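Local atomic coordinates of N-acyl-D-glutamate deacylase (Bordetella bronchiseptica, PDB entry 3GIP), a protein that catalyses hydrolytic removal of the acyl group from N-acyl-D-glutamate, probably with the help of its bound zinc, as a member of the amidohydrolase superfamily. Residues 200-205 with 234-239; 325-328 with 334-337. All coordinates share one frame; numbering follows the deposited sequence.

Contact 1: 200-205 with 234-239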
loop_
_atom_site.group_PDB
_atom_site.type_symbol
_atom_site.label_atom_id
_atom_site.label_comp_id
_atom_site.label_asym_id
_atom_site.label_seq_id
_atom_site.Cartn_x
_atom_site.Cartn_y
_atom_site.Cartn_z
ATOM N N GLU A 200 -6.537 8.932 22.822
ATOM C CA GLU A 200 -6.453 9.694 21.584
ATOM C C GLU A 200 -6.788 8.840 20.366
ATOM O O GLU A 200 -7.587 9.232 19.509
ATOM C CB GLU A 200 -5.044 10.275 21.430
ATOM C CG GLU A 200 -4.831 11.082 20.159
ATOM C CD GLU A 200 -3.448 11.704 20.093
ATOM O OE1 GLU A 200 -2.872 11.987 21.166
ATOM O OE2 GLU A 200 -2.943 11.929 18.972
ATOM N N LEU A 201 -6.176 7.664 20.297
ATOM C CA LEU A 201 -6.393 6.764 19.175
ATOM C C LEU A 201 -7.811 6.200 19.168
ATOM O O LEU A 201 -8.425 6.055 18.108
ATOM C CB LEU A 201 -5.354 5.639 19.222
ATOM C CG LEU A 201 -3.907 6.161 19.234
ATOM C CD1 LEU A 201 -2.930 5.001 19.374
ATOM C CD2 LEU A 201 -3.634 6.950 17.956
ATOM N N GLU A 202 -8.336 5.902 20.352
ATOM C CA GLU A 202 -9.687 5.364 20.467
ATOM C C GLU A 202 -10.705 6.403 20.014
ATOM O O GLU A 202 -11.711 6.065 19.393
ATOM C CB GLU A 202 -9.969 4.947 21.912
ATOM C CG GLU A 202 -9.043 3.852 22.414
ATOM C CD GLU A 202 -9.250 3.533 23.880
ATOM O OE1 GLU A 202 -9.525 4.472 24.659
ATOM O OE2 GLU A 202 -9.121 2.348 24.255
ATOM N N GLY A 203 -10.440 7.669 20.331
ATOM C CA GLY A 203 -11.344 8.730 19.925
ATOM C C GLY A 203 -11.492 8.767 18.417
ATOM O O GLY A 203 -12.601 8.875 17.892
ATOM N N LEU A 204 -10.369 8.668 17.710
ATOM C CA LEU A 204 -10.394 8.685 16.254
ATOM C C LEU A 204 -11.059 7.412 15.736
ATOM O O LEU A 204 -11.817 7.445 14.762
ATOM C CB LEU A 204 -8.968 8.798 15.708
ATOM C CG LEU A 204 -8.276 10.122 16.056
ATOM C CD1 LEU A 204 -6.806 10.073 15.661
ATOM C CD2 LEU A 204 -8.983 11.263 15.338
ATOM N N ALA A 205 -10.779 6.295 16.398
ATOM C CA ALA A 205 -11.352 5.011 16.010
ATOM C C ALA A 205 -12.877 5.013 16.128
ATOM O O ALA A 205 -13.570 4.394 15.318
ATOM C CB ALA A 205 -10.755 3.892 16.866
ATOM N N LEU A 234 -5.112 -3.922 18.446
ATOM C CA LEU A 234 -6.255 -4.829 18.501
ATOM C C LEU A 234 -7.170 -4.393 19.642
ATOM O O LEU A 234 -8.391 -4.499 19.542
ATOM C CB LEU A 234 -5.801 -6.277 18.718
ATOM C CG LEU A 234 -5.134 -6.954 17.517
ATOM C CD1 LEU A 234 -4.808 -8.397 17.873
ATOM C CD2 LEU A 234 -6.058 -6.905 16.306
ATOM N N ALA A 235 -6.572 -3.891 20.718
ATOM C CA ALA A 235 -7.342 -3.428 21.869
ATOM C C ALA A 235 -8.231 -2.267 21.441
ATOM O O ALA A 235 -9.371 -2.143 21.889
ATOM C CB ALA A 235 -6.405 -2.991 22.986
ATOM N N ILE A 236 -7.702 -1.413 20.573
ATOM C CA ILE A 236 -8.459 -0.275 20.070
ATOM C C ILE A 236 -9.627 -0.790 19.237
ATOM O O ILE A 236 -10.739 -0.274 19.323
ATOM C CB ILE A 236 -7.571 0.635 19.194
ATOM C CG1 ILE A 236 -6.492 1.286 20.061
ATOM C CG2 ILE A 236 -8.418 1.689 18.496
ATOM C CD1 ILE A 236 -5.444 2.033 19.275
ATOM N N GLY A 237 -9.370 -1.816 18.431
ATOM C CA GLY A 237 -10.419 -2.376 17.601
ATOM C C GLY A 237 -11.496 -3.089 18.399
ATOM O O GLY A 237 -12.679 -2.966 18.094
ATOM N N ARG A 238 -11.091 -3.832 19.422
ATOM C CA ARG A 238 -12.044 -4.563 20.249
ATOM C C ARG A 238 -12.912 -3.618 21.072
ATOM O O ARG A 238 -14.100 -3.873 21.280
ATOM C CB ARG A 238 -11.306 -5.531 21.179
ATOM C CG ARG A 238 -10.557 -6.635 20.442
ATOM C CD ARG A 238 -9.862 -7.596 21.395
ATOM N NE ARG A 238 -9.000 -6.895 22.340
ATOM C CZ ARG A 238 -7.711 -7.161 22.526
ATOM N NH1 ARG A 238 -7.112 -8.121 21.830
ATOM N NH2 ARG A 238 -7.019 -6.463 23.416
ATOM N N GLY A 239 -12.318 -2.523 21.530
ATOM C CA GLY A 239 -13.064 -1.572 22.332
ATOM C C GLY A 239 -14.005 -0.681 21.545
ATOM O O GLY A 239 -15.079 -0.332 22.032
#
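Ile-236 carries the contact from its helix, and both of its branches are in use. Its CD1 lies 3.6 Å from Leu-201 CB and 3.9 Å from Leu-201 CD1, while its CG2 rests 3.6 Å from Ala-205 CB. The isoleucine thus spans one turn of the opposing helix, touching two residues four apart. The first torsion (chi1 -67°) aims the two branches: CG1, leading to CD1, is anti to the carbonyl carbon, and CG2 is anti to the backbone N. The looser third neighbour is Glu-202, whose aliphatic CG stays 4.3 Å from Ile-236 CG1 at the more accessible margin of an otherwise buried, apolar interface. The closest pair of CA atoms is Glu-202 CA and Ile-236 CA, 5.8 Å apart, and the short helical segments cross at -46° with 9.8 Å between their axes. Further out, Leu-201 also packs on His-146 and Ala-196, and Ile-236 O accepts a hydrogen bond from Thr-240 OG1. Helices 198-210 and 226-240 follow the successive parallel strands 183-187 and 214-218, so the contact joins adjacent outer helices of the TIM-barrel fold; helices 146-153 and 163-179 flank the first, and helix 260-272 the second.

Contact 2: 325-328 with 334-337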
loop_
_atom_site.group_PDB
_atom_site.type_symbol
_atom_site.label_atom_id
_atom_site.label_comp_id
_atom_site.label_asym_id
_atom_site.label_seq_id
_atom_site.Cartn_x
_atom_site.Cartn_y
_atom_site.Cartn_z
ATOM N N TRP A 325 34.719 7.859 6.507
ATOM C CA TRP A 325 34.764 9.157 7.173
ATOM C C TRP A 325 35.571 9.134 8.463
ATOM O O TRP A 325 35.897 10.183 9.017
ATOM C CB TRP A 325 33.347 9.647 7.476
ATOM C CG TRP A 325 32.527 9.934 6.252
ATOM C CD1 TRP A 325 32.973 10.011 4.964
ATOM C CD2 TRP A 325 31.126 10.223 6.211
ATOM N NE1 TRP A 325 31.935 10.333 4.122
ATOM C CE2 TRP A 325 30.788 10.469 4.863
ATOM C CE3 TRP A 325 30.121 10.300 7.187
ATOM C CZ2 TRP A 325 29.486 10.789 4.462
ATOM C CZ3 TRP A 325 28.823 10.618 6.789
ATOM C CH2 TRP A 325 28.520 10.858 5.437
ATOM N N GLY A 326 35.879 7.937 8.947
ATOM C CA GLY A 326 36.645 7.816 10.175
ATOM C C GLY A 326 35.854 8.118 11.436
ATOM O O GLY A 326 36.409 8.613 12.418
ATOM N N CYS A 327 34.555 7.828 11.412
ATOM C CA CYS A 327 33.686 8.054 12.567
ATOM C C CYS A 327 32.845 6.801 12.797
ATOM O O CYS A 327 32.885 5.872 11.985
ATOM C CB CYS A 327 32.766 9.257 12.324
ATOM S SG CYS A 327 31.590 9.050 10.959
ATOM N N ASP A 328 32.098 6.755 13.899
ATOM C CA ASP A 328 31.265 5.584 14.159
ATOM C C ASP A 328 29.995 5.656 13.314
ATOM O O ASP A 328 29.684 6.697 12.739
ATOM C CB ASP A 328 30.927 5.454 15.654
ATOM C CG ASP A 328 30.245 6.683 16.218
ATOM O OD1 ASP A 328 29.230 7.124 15.650
ATOM O OD2 ASP A 328 30.722 7.199 17.252
ATOM N N ARG A 334 23.858 10.322 11.577
ATOM C CA ARG A 334 23.412 11.670 11.901
ATOM C C ARG A 334 23.855 12.673 10.838
ATOM O O ARG A 334 23.124 13.612 10.525
ATOM C CB ARG A 334 23.940 12.079 13.276
ATOM C CG ARG A 334 23.302 11.292 14.408
ATOM C CD ARG A 334 23.992 11.539 15.738
ATOM N NE ARG A 334 23.369 10.770 16.811
ATOM C CZ ARG A 334 23.934 10.543 17.992
ATOM N NH1 ARG A 334 25.142 11.023 18.257
ATOM N NH2 ARG A 334 23.289 9.834 18.910
ATOM N N ARG A 335 25.044 12.471 10.276
ATOM C CA ARG A 335 25.549 13.375 9.247
ATOM C C ARG A 335 24.800 13.198 7.933
ATOM O O ARG A 335 24.733 14.119 7.119
ATOM C CB ARG A 335 27.043 13.146 9.010
ATOM C CG ARG A 335 27.932 13.494 10.188
ATOM C CD ARG A 335 29.395 13.341 9.800
ATOM N NE ARG A 335 30.296 13.497 10.938
ATOM C CZ ARG A 335 31.613 13.327 10.868
ATOM N NH1 ARG A 335 32.178 13.000 9.713
ATOM N NH2 ARG A 335 32.366 13.472 11.952
ATOM N N LEU A 336 24.243 12.006 7.730
ATOM C CA LEU A 336 23.497 11.694 6.513
ATOM C C LEU A 336 22.076 12.243 6.527
ATOM O O LEU A 336 21.442 12.361 5.479
ATOM C CB LEU A 336 23.437 10.176 6.317
ATOM C CG LEU A 336 24.732 9.478 5.901
ATOM C CD1 LEU A 336 24.591 7.973 6.107
ATOM C CD2 LEU A 336 25.046 9.801 4.447
ATOM N N ALA A 337 21.582 12.578 7.714
ATOM C CA ALA A 337 20.222 13.081 7.867
ATOM C C ALA A 337 19.953 14.419 7.188
ATOM O O ALA A 337 20.795 15.323 7.208
ATOM C CB ALA A 337 19.875 13.176 9.347
HETATM O O HOH W 1 34.916 12.637 8.786
#
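Trp-325 and Arg-335 meet across the short turn between helices 318-325 and 329-336, in which Gly-326, with positive phi (75°), is the C-prime residue of a Schellman motif closing the first helix, and Asp-328 is the N-cap of the second, its OD1 accepting a hydrogen bond from Thr-331 N. The arginine runs extended from CG to NE alongside the indole, the two side chains passing in opposite directions with ring and guanidinium planes 20° apart. Its aliphatic part does much of the touching: Arg-335 CB lies 3.8 Å from Trp-325 CZ3, and Arg-335 CD is 4.1 Å from Trp-325 CE3. At the far end, Arg-335 NH1 comes within 4.2 Å of Cys-327 SG, which sits over one face of the guanidinium, offset toward its rim. A water at the guanidinium edge, in plane, accepts from Arg-335 NH1 at 2.9 Å and donates to Trp-325 O at 2.7 Å, tying the arginine to the end of the preceding helix. Leu-336 CD2 meets the indole at Trp-325 CH2, 3.8 Å away. Beyond these residues, Trp-325 meets the ring of His-310, Leu-336 packs on Leu-318 and Ile-321 of helix 318-325, and Leu-336 O accepts from Ser-307 OG, which ties the end of helix 329-336 to strand 303-307, an outer strand of the small antiparallel sheet it forms with 339-343 and 287-290.

In the fold
Contacts 1 and 2 come in series along the chain: the helix pair containing 200-205 and 234-239 is complete before the turn joining 325-328 to 334-337 begins. Their centres are 40 Å apart and their nearest atoms about 25 Å, so neither touches the other, and they share no helix or strand. Contact 1 belongs to the outer helical layer of the barrel, its centre about 22 Å from the chain centre. The centre of contact 2 is about 32 Å from it, between paired parallel strands 277-281 and 360-362, probably in an excursion from the barrel. The zinc ligand His-218 ends strand 214-218, which connects the two helices of contact 1; contact 2 joins two short consecutive helices at the periphery.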